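Local structure of myosin-4 (Saccharomyces cerevisiae, 3MMI) at residues Ile215-Leu220 / Arg265-Gln270. The protein is a type V myosin motor, represented here by its globular tail, that helps carry ASH1 and other mRNAs to the bud through SHE3. Sequence-based numbering, arbitrary orientation.
Sequences IFNDTL and RPNLIQ
Asn-267 pushes its side chain against helix 209-234 between Asn-217 and Leu-220, one turn apart on that helix. The backbones come close here, with the CA atoms of Leu-220 and Asn-267 5.8 Å apart. On the apolar side, CB of Leu-220 lies 3.7 Å from CB of Asn-267, the two side chains crossing at about a right angle. Leu-268 adds a second touch further along: its CD2 methyl sits 3.4 Å from the backbone O of Leu-220, while its CD1 is 4.5 Å from CD2 of Leu-220, a looser apolar contact. Leu-220 also packs on Leu-253 and Phe-257 of helix 240-257, and Leu-268 on Val-254 of the same helix, so both buried leucines pack against helix 240-257.

The side chains of Asn-217 and Asn-267 cross at about a right angle, their amide planes 41° apart. With CG of Asn-267 beside its own backbone N (chi1 -61°), the amide is carried across the helix surface, its CG 3.6 Å from the backbone O of Asn-217. An alanine in place of Asn-267 would keep the CB touch on Leu-220, but losing the amide would probably open a gap over the backbone O of Asn-217 and beside the side chain there.

Behind the contact, OG1 of Thr-219 donates to O of Ile-215 at 2.7 Å, from the face of that carbonyl opposite the one Thr-219 N uses. The whole is helix-to-turn packing within the all-helical DIL region of the myosin V globular tail: a short 3-10 turn, leading into helix 269-279 with Leu-268 at its N-cap position, rests on helix 209-234.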
ATOM      1  N   ILE A 215      -1.855  -1.241  -7.063  1.00 22.93           N
ATOM      2  CA  ILE A 215      -2.452  -1.933  -5.897  1.00 19.82           C
ATOM      3  C   ILE A 215      -1.730  -3.288  -5.637  1.00 18.71           C
ATOM      4  O   ILE A 215      -1.447  -3.657  -4.480  1.00 18.07           O
ATOM      5  CB  ILE A 215      -3.968  -2.094  -6.006  1.00 19.44           C
ATOM      6  CG1 ILE A 215      -4.666  -0.739  -5.865  1.00 22.65           C
ATOM      7  CG2 ILE A 215      -4.452  -3.024  -4.821  1.00 21.93           C
ATOM      8  CD1 ILE A 215      -5.976  -0.598  -6.313  1.00 19.90           C
ATOM      9  N   PHE A 216      -1.405  -4.001  -6.697  1.00 15.76           N
ATOM     10  CA  PHE A 216      -0.770  -5.277  -6.514  1.00 20.48           C
ATOM     11  C   PHE A 216       0.705  -5.127  -6.034  1.00 24.06           C
ATOM     12  O   PHE A 216       1.173  -5.931  -5.256  1.00 21.52           O
ATOM     13  CB  PHE A 216      -0.785  -6.132  -7.810  1.00 19.56           C
ATOM     14  CG  PHE A 216      -2.157  -6.809  -8.129  1.00 25.44           C
ATOM     15  CD1 PHE A 216      -3.155  -7.009  -7.144  1.00 26.43           C
ATOM     16  CD2 PHE A 216      -2.418  -7.256  -9.415  1.00 29.81           C
ATOM     17  CE1 PHE A 216      -4.392  -7.651  -7.454  1.00 28.20           C
ATOM     18  CE2 PHE A 216      -3.665  -7.881  -9.734  1.00 28.64           C
ATOM     19  CZ  PHE A 216      -4.635  -8.071  -8.733  1.00 23.35           C
ATOM     20  N   ASN A 217       1.452  -4.154  -6.610  1.00 23.12           N
ATOM     21  CA  ASN A 217       2.766  -3.759  -6.067  1.00 25.33           C
ATOM     22  C   ASN A 217       2.681  -3.343  -4.585  1.00 23.19           C
ATOM     23  O   ASN A 217       3.500  -3.795  -3.808  1.00 23.18           O
ATOM     24  CB  ASN A 217       3.454  -2.628  -6.900  1.00 24.19           C
ATOM     25  CG  ASN A 217       3.921  -3.119  -8.295  1.00 29.92           C
ATOM     26  OD1 ASN A 217       3.530  -2.573  -9.338  1.00 31.46           O
ATOM     27  ND2 ASN A 217       4.681  -4.188  -8.315  1.00 27.41           N
ATOM     28  N   ASP A 218       1.707  -2.502  -4.214  1.00 21.03           N
ATOM     29  CA  ASP A 218       1.670  -2.079  -2.837  1.00 20.64           C
ATOM     30  C   ASP A 218       1.318  -3.216  -1.884  1.00 19.62           C
ATOM     31  O   ASP A 218       1.651  -3.213  -0.702  1.00 19.69           O
ATOM     32  CB  ASP A 218       0.739  -0.877  -2.654  1.00 20.33           C
ATOM     33  CG  ASP A 218       1.273   0.389  -3.324  1.00 21.17           C
ATOM     34  OD1 ASP A 218       2.479   0.400  -3.679  1.00 21.27           O
ATOM     35  OD2 ASP A 218       0.488   1.337  -3.538  1.00 20.86           O
ATOM     36  N   THR A 219       0.509  -4.127  -2.402  1.00 22.80           N
ATOM     37  CA  THR A 219       0.102  -5.309  -1.673  1.00 22.26           C
ATOM     38  C   THR A 219       1.325  -6.129  -1.297  1.00 20.47           C
ATOM     39  O   THR A 219       1.483  -6.550  -0.149  1.00 21.56           O
ATOM     40  CB  THR A 219      -0.920  -6.150  -2.496  1.00 23.80           C
ATOM     41  OG1 THR A 219      -2.165  -5.430  -2.528  1.00 23.66           O
ATOM     42  CG2 THR A 219      -1.213  -7.510  -1.794  1.00 24.22           C
ATOM     43  N   LEU A 220       2.182  -6.341  -2.258  1.00 18.39           N
ATOM     44  CA  LEU A 220       3.493  -6.866  -1.973  1.00 20.00           C
ATOM     45  C   LEU A 220       4.406  -5.979  -1.083  1.00 19.29           C
ATOM     46  O   LEU A 220       5.199  -6.514  -0.325  1.00 17.99           O
ATOM     47  CB  LEU A 220       4.179  -7.122  -3.271  1.00 18.81           C
ATOM     48  CG  LEU A 220       3.643  -8.240  -4.210  1.00 29.18           C
ATOM     49  CD1 LEU A 220       4.520  -8.361  -5.441  1.00 26.02           C
ATOM     50  CD2 LEU A 220       3.467  -9.627  -3.534  1.00 23.21           C
ATOM     51  N   ARG A 265       9.616  -8.500  -7.446  1.00 32.59           N
ATOM     52  CA  ARG A 265      10.585  -8.748  -6.357  1.00 33.55           C
ATOM     53  C   ARG A 265      11.143  -7.483  -5.640  1.00 32.58           C
ATOM     54  O   ARG A 265      11.321  -7.511  -4.443  1.00 32.82           O
ATOM     55  CB  ARG A 265      11.698  -9.675  -6.815  1.00 31.51           C
ATOM     56  CG  ARG A 265      11.250 -11.140  -6.993  1.00 34.52           C
ATOM     57  N   PRO A 266      11.323  -6.368  -6.371  1.00 30.82           N
ATOM     58  CA  PRO A 266      11.766  -5.183  -5.668  1.00 30.87           C
ATOM     59  C   PRO A 266      10.802  -4.794  -4.537  1.00 30.73           C
ATOM     60  O   PRO A 266      11.304  -4.242  -3.552  1.00 28.84           O
ATOM     61  CB  PRO A 266      11.824  -4.101  -6.750  1.00 29.12           C
ATOM     62  CG  PRO A 266      12.164  -4.950  -8.004  1.00 30.56           C
ATOM     63  CD  PRO A 266      11.346  -6.189  -7.837  1.00 31.13           C
ATOM     64  N   ASN A 267       9.500  -5.104  -4.656  1.00 24.80           N
ATOM     65  CA  ASN A 267       8.608  -4.777  -3.601  1.00 22.13           C
ATOM     66  C   ASN A 267       8.928  -5.565  -2.313  1.00 20.60           C
ATOM     67  O   ASN A 267       8.527  -5.143  -1.233  1.00 21.38           O
ATOM     68  CB  ASN A 267       7.158  -5.054  -4.022  1.00 23.99           C
ATOM     69  CG  ASN A 267       6.761  -4.242  -5.186  1.00 22.68           C
ATOM     70  OD1 ASN A 267       6.384  -4.759  -6.240  1.00 27.06           O
ATOM     71  ND2 ASN A 267       6.796  -2.972  -5.010  1.00 25.73           N
ATOM     72  N   LEU A 268       9.597  -6.708  -2.460  1.00 17.34           N
ATOM     73  CA  LEU A 268       9.891  -7.566  -1.360  1.00 20.51           C
ATOM     74  C   LEU A 268      11.432  -7.612  -1.026  1.00 20.01           C
ATOM     75  O   LEU A 268      11.944  -8.599  -0.490  1.00 15.44           O
ATOM     76  CB  LEU A 268       9.457  -8.999  -1.705  1.00 21.58           C
ATOM     77  CG  LEU A 268       7.955  -9.193  -1.877  1.00 23.86           C
ATOM     78  CD1 LEU A 268       7.748 -10.532  -2.499  1.00 21.99           C
ATOM     79  CD2 LEU A 268       7.307  -9.192  -0.507  1.00 19.51           C
ATOM     80  N   ILE A 269      12.117  -6.496  -1.332  1.00 18.89           N
ATOM     81  CA  ILE A 269      13.556  -6.405  -1.147  1.00 19.68           C
ATOM     82  C   ILE A 269      14.110  -6.656   0.272  1.00 14.75           C
ATOM     83  O   ILE A 269      15.059  -7.410   0.397  1.00 16.39           O
ATOM     84  CB  ILE A 269      14.136  -5.121  -1.789  1.00 19.75           C
ATOM     85  CG1 ILE A 269      15.599  -5.333  -2.029  1.00 25.95           C
ATOM     86  CG2 ILE A 269      13.712  -3.817  -1.015  1.00 17.78           C
ATOM     87  CD1 ILE A 269      16.403  -3.961  -2.286  1.00 46.28           C
ATOM     88  N   GLN A 270      13.411  -6.210   1.309  1.00 14.23           N
ATOM     89  CA  GLN A 270      13.943  -6.389   2.673  1.00 15.52           C
ATOM     90  C   GLN A 270      13.853  -7.804   3.052  1.00 15.68           C
ATOM     91  O   GLN A 270      14.822  -8.371   3.550  1.00 13.45           O
ATOM     92  CB  GLN A 270      13.251  -5.455   3.640  1.00 16.51           C
ATOM     93  CG  GLN A 270      13.956  -4.107   3.690  1.00 15.34           C
ATOM     94  CD  GLN A 270      13.591  -3.226   2.558  1.00 20.32           C
ATOM     95  OE1 GLN A 270      12.415  -3.146   2.223  1.00 19.32           O
ATOM     96  NE2 GLN A 270      14.583  -2.476   1.993  1.00 18.44           N
TER